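Side-chain contacts in endosialidase (PDB 4HIZ), which probably cleaves polysialic acid, an alpha-2,8- and alpha-2,9-linked sialic acid polymer, as the endosialidase of bacteriophage phi92: residues A103-H107 and G108-L112; H136-Y139 and T140-V144. All coordinates share one frame; numbering follows the deposited sequence.

Contact 1: A103-H107 and G108-L112; sequences AGERH and GVQNL
E105 and N111 face each other across the loop that joins the antiparallel strands 96-104 and 113-119 of the beta-propeller domain, where V109-L112 form a type II beta turn. Q110 crosses the E105 side chain obliquely. Its CB sits 3.3 Å from OE2 of E105, and its CG is still near that oxygen while coming alongside NE of R106. With CG beside the backbone N (chi1 -82°) and the chain bent at chi2, the amide comes up to R106: CD approaches R106 NE, and OE1 lies 3.4 Å from R106 CD, the guanidinium and amide planes being 42° apart. The tip nitrogen NE2 leaves the loop and bonds to the carbonyl oxygen of L167. The carboxylate of E105 is held at both oxygens. OE1 accepts from N111 ND2 at 2.7 Å, an almost straight bond (173°) that lies in the amide plane but reaches the oxygen from above the carboxylate plane. OE2 takes a side-on salt bridge from R106, both NE (3.0 Å) and NH2 (2.8 Å) converging on this one atom. These three bonds should fix the rotation of the carboxylate and hold the guanidinium edge-on to it, with OE2 in the guanidinium plane. Inside the loop one water accepts from E105 N at 2.9 Å and lies 2.7 Å from the carbonyl oxygen of Q110.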
# COMPACT_ATOMS: atom_id res chain seq x y z
N ALA A 103 -6.23 -15.17 -11.31
CA ALA A 103 -6.85 -14.00 -10.69
C ALA A 103 -8.08 -13.66 -11.51
O ALA A 103 -7.96 -13.22 -12.66
CB ALA A 103 -5.85 -12.81 -10.72
N GLY A 104 -9.25 -13.87 -10.94
CA GLY A 104 -10.48 -13.62 -11.69
C GLY A 104 -11.58 -13.13 -10.77
O GLY A 104 -11.32 -12.30 -9.86
N GLU A 105 -12.80 -13.63 -10.96
CA GLU A 105 -13.91 -13.13 -10.16
C GLU A 105 -14.83 -14.27 -9.66
O GLU A 105 -15.68 -14.05 -8.82
CB GLU A 105 -14.75 -12.13 -10.95
CG GLU A 105 -15.55 -12.85 -12.10
CD GLU A 105 -16.28 -11.88 -13.02
OE1 GLU A 105 -15.75 -10.77 -13.27
OE2 GLU A 105 -17.40 -12.25 -13.51
N ARG A 106 -14.66 -15.48 -10.21
CA ARG A 106 -15.57 -16.59 -9.91
C ARG A 106 -14.95 -17.90 -10.39
O ARG A 106 -13.89 -17.92 -10.99
CB ARG A 106 -16.91 -16.38 -10.63
CG ARG A 106 -16.79 -16.56 -12.16
CD ARG A 106 -18.15 -16.42 -12.83
NE ARG A 106 -18.50 -15.00 -12.98
CZ ARG A 106 -19.74 -14.54 -13.03
NH1 ARG A 106 -20.76 -15.37 -12.88
NH2 ARG A 106 -19.97 -13.25 -13.19
N HIS A 107 -15.65 -19.00 -10.13
CA HIS A 107 -15.25 -20.30 -10.66
C HIS A 107 -15.62 -20.35 -12.12
O HIS A 107 -16.61 -20.96 -12.50
CB HIS A 107 -15.91 -21.43 -9.85
CG HIS A 107 -15.29 -21.61 -8.50
ND1 HIS A 107 -14.86 -22.83 -8.02
CD2 HIS A 107 -15.00 -20.69 -7.53
CE1 HIS A 107 -14.32 -22.65 -6.81
NE2 HIS A 107 -14.41 -21.37 -6.50
N GLY A 108 -14.82 -19.68 -12.93
CA GLY A 108 -15.06 -19.56 -14.35
C GLY A 108 -13.97 -18.65 -14.88
O GLY A 108 -13.15 -18.13 -14.09
N VAL A 109 -13.92 -18.45 -16.20
CA VAL A 109 -12.81 -17.65 -16.74
C VAL A 109 -13.17 -16.19 -17.04
O VAL A 109 -12.41 -15.49 -17.73
CB VAL A 109 -12.16 -18.34 -17.99
CG1 VAL A 109 -11.49 -19.65 -17.55
CG2 VAL A 109 -13.23 -18.63 -19.13
N GLN A 110 -14.35 -15.75 -16.58
CA GLN A 110 -14.71 -14.33 -16.73
C GLN A 110 -13.59 -13.44 -16.15
O GLN A 110 -13.16 -13.64 -14.99
CB GLN A 110 -15.97 -14.01 -15.94
CG GLN A 110 -17.26 -14.39 -16.67
CD GLN A 110 -17.54 -15.88 -16.67
OE1 GLN A 110 -16.90 -16.67 -15.96
NE2 GLN A 110 -18.55 -16.28 -17.45
N ASN A 111 -13.15 -12.46 -16.95
CA ASN A 111 -12.17 -11.43 -16.51
C ASN A 111 -10.87 -11.98 -15.93
O ASN A 111 -10.15 -11.27 -15.21
CB ASN A 111 -12.85 -10.51 -15.47
CG ASN A 111 -13.86 -9.58 -16.13
OD1 ASN A 111 -13.56 -8.97 -17.15
ND2 ASN A 111 -15.05 -9.51 -15.58
N LEU A 112 -10.55 -13.22 -16.24
CA LEU A 112 -9.49 -13.92 -15.53
C LEU A 112 -8.10 -13.78 -16.21
O LEU A 112 -7.99 -13.85 -17.44
CB LEU A 112 -9.87 -15.41 -15.40
CG LEU A 112 -8.92 -16.37 -14.69
CD1 LEU A 112 -9.76 -17.49 -14.07
CD2 LEU A 112 -7.90 -16.98 -15.68
O HOH W 1 -13.21 -15.56 -13.05

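Contact 2: H136-Y139 and T140-V144; sequences HPDY and TADKV. With FRU (beta-D-fructofuranose), chain G.
The carbonyl oxygen of D138 receives two backbone N-H groups: D142 N at 2.8 Å, an i to i+4 bond of 155°, and K143 N in a long, weak one. K143 also bonds weakly to Y139 O, so this one short helical turn, 139-142, closes just where K143 leaves helical geometry with positive phi. Ahead of it, H136-Y139 form a type I beta turn. The imidazole of H136, the first residue of the turn, comes back to the N-H of D138: with CG anti to the backbone N (chi1 -165°), ND1 accepts from D138 N at 2.9 Å, nearly in the ring plane, which should limit the rotation of the ring. V144 CG2 then covers one ring face, a CH-pi contact 3.7 Å from the centroid and only 5° off the normal. The carbonyl oxygen of V144 is buried without a hydrogen-bond partner in the model; Y139 CA meets it in a CA-H...O contact. D138 and D142 point the same way side by side, their OD2 atoms 4.0 Å apart, a like-charge pair that probably repels. OD2 of D138 accepts a hydrogen bond from O1 of a bound fructofuranose at 2.8 Å, and H136, P137 and D138 belong to this glycan pocket; Y146 and E176 hold the same sugar. The turn thus leads from strand 130-131 into strand 144-154, an outermost strand of its propeller sheet, where V144 and H136 pack on T164 of the adjacent strand 157-166.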
# COMPACT_ATOMS: atom_id res chain seq x y z
N HIS A 136 -7.98 -12.91 -23.23
CA HIS A 136 -7.91 -13.52 -24.54
C HIS A 136 -8.30 -12.51 -25.62
O HIS A 136 -9.28 -11.77 -25.46
CB HIS A 136 -8.91 -14.69 -24.56
CG HIS A 136 -8.70 -15.64 -25.69
ND1 HIS A 136 -9.00 -15.30 -27.00
CD2 HIS A 136 -8.22 -16.90 -25.72
CE1 HIS A 136 -8.69 -16.33 -27.79
NE2 HIS A 136 -8.23 -17.31 -27.03
N PRO A 137 -7.56 -12.47 -26.72
CA PRO A 137 -7.83 -11.44 -27.74
C PRO A 137 -9.21 -11.61 -28.36
O PRO A 137 -9.77 -10.63 -28.84
CB PRO A 137 -6.73 -11.67 -28.78
CG PRO A 137 -6.24 -13.04 -28.55
CD PRO A 137 -6.38 -13.28 -27.06
N ASP A 138 -9.75 -12.82 -28.32
CA ASP A 138 -11.10 -13.05 -28.83
C ASP A 138 -12.16 -13.20 -27.72
O ASP A 138 -13.20 -13.86 -27.91
CB ASP A 138 -11.07 -14.30 -29.69
CG ASP A 138 -10.02 -14.21 -30.80
OD1 ASP A 138 -9.90 -13.13 -31.41
OD2 ASP A 138 -9.29 -15.20 -31.03
N TYR A 139 -11.90 -12.60 -26.55
CA TYR A 139 -12.81 -12.70 -25.41
C TYR A 139 -14.23 -12.29 -25.77
O TYR A 139 -15.20 -13.00 -25.44
CB TYR A 139 -12.28 -11.76 -24.33
CG TYR A 139 -12.98 -11.81 -22.97
CD1 TYR A 139 -12.57 -12.71 -22.01
CD2 TYR A 139 -14.04 -10.94 -22.67
CE1 TYR A 139 -13.18 -12.78 -20.77
CE2 TYR A 139 -14.67 -10.97 -21.39
CZ TYR A 139 -14.23 -11.90 -20.45
OH TYR A 139 -14.79 -11.97 -19.20
N THR A 140 -14.37 -11.16 -26.45
CA THR A 140 -15.70 -10.69 -26.83
C THR A 140 -16.28 -11.41 -28.05
O THR A 140 -17.44 -11.88 -28.04
CB THR A 140 -15.70 -9.18 -27.05
OG1 THR A 140 -15.35 -8.55 -25.81
CG2 THR A 140 -17.09 -8.72 -27.47
N ALA A 141 -15.48 -11.54 -29.10
CA ALA A 141 -15.97 -12.15 -30.35
C ALA A 141 -16.34 -13.63 -30.20
O ALA A 141 -17.36 -14.10 -30.75
CB ALA A 141 -14.93 -12.00 -31.46
N ASP A 142 -15.50 -14.38 -29.49
CA ASP A 142 -15.65 -15.82 -29.37
C ASP A 142 -16.09 -16.30 -28.00
O ASP A 142 -16.38 -17.49 -27.82
CB ASP A 142 -14.35 -16.53 -29.76
CG ASP A 142 -14.06 -16.43 -31.26
OD1 ASP A 142 -14.94 -15.98 -32.02
OD2 ASP A 142 -12.94 -16.83 -31.68
N LYS A 143 -16.12 -15.39 -27.03
CA LYS A 143 -16.66 -15.70 -25.71
C LYS A 143 -15.84 -16.80 -25.03
O LYS A 143 -16.38 -17.76 -24.49
CB LYS A 143 -18.15 -16.06 -25.80
CG LYS A 143 -19.01 -14.95 -26.39
CD LYS A 143 -20.50 -15.37 -26.40
CE LYS A 143 -21.38 -14.35 -27.11
NZ LYS A 143 -21.40 -13.04 -26.40
N VAL A 144 -14.52 -16.64 -25.07
CA VAL A 144 -13.60 -17.58 -24.47
C VAL A 144 -12.53 -16.81 -23.70
O VAL A 144 -12.33 -15.60 -23.91
CB VAL A 144 -12.84 -18.43 -25.53
CG1 VAL A 144 -13.84 -19.36 -26.27
CG2 VAL A 144 -12.09 -17.53 -26.54
C1 FRU G . -6.00 -16.97 -31.62
C2 FRU G . -4.80 -17.26 -30.82
C3 FRU G . -4.79 -18.09 -29.65
C4 FRU G . -3.44 -17.90 -29.09
C5 FRU G . -3.15 -16.48 -29.49
C6 FRU G . -1.68 -16.07 -29.46
O1 FRU G . -6.58 -15.94 -30.84
O2 FRU G . -4.24 -18.30 -31.72
O3 FRU G . -5.25 -19.46 -29.79
O4 FRU G . -3.46 -18.08 -27.64
O5 FRU G . -3.69 -16.32 -30.83
O6 FRU G . -1.00 -16.69 -30.51
O HOH W 2 -12.22 -9.22 -27.11
O HOH W 3 -13.14 -9.95 -29.37

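From the N terminus the chain first leaves strand 96-104, rounds the loop of contact 1 and returns along strand 113-119; after strand 130-131 it makes the turn of contact 2 and enters strand 144-154. The contacts lie in series, neither nested nor crossed, with centres about 14 Å apart. They still meet: the phenol of Y139 reaches back into the first loop, where its OH probably bonds to N111 N at 2.8 Å and packs on Q110 CA. N145 bridges the two, its ND2 bonding to V109 O and L112 O and its OD1 accepting from H136 N. Two successive propeller sheets are thereby joined, next to a second subunit whose D579 packs on N111 and Y139.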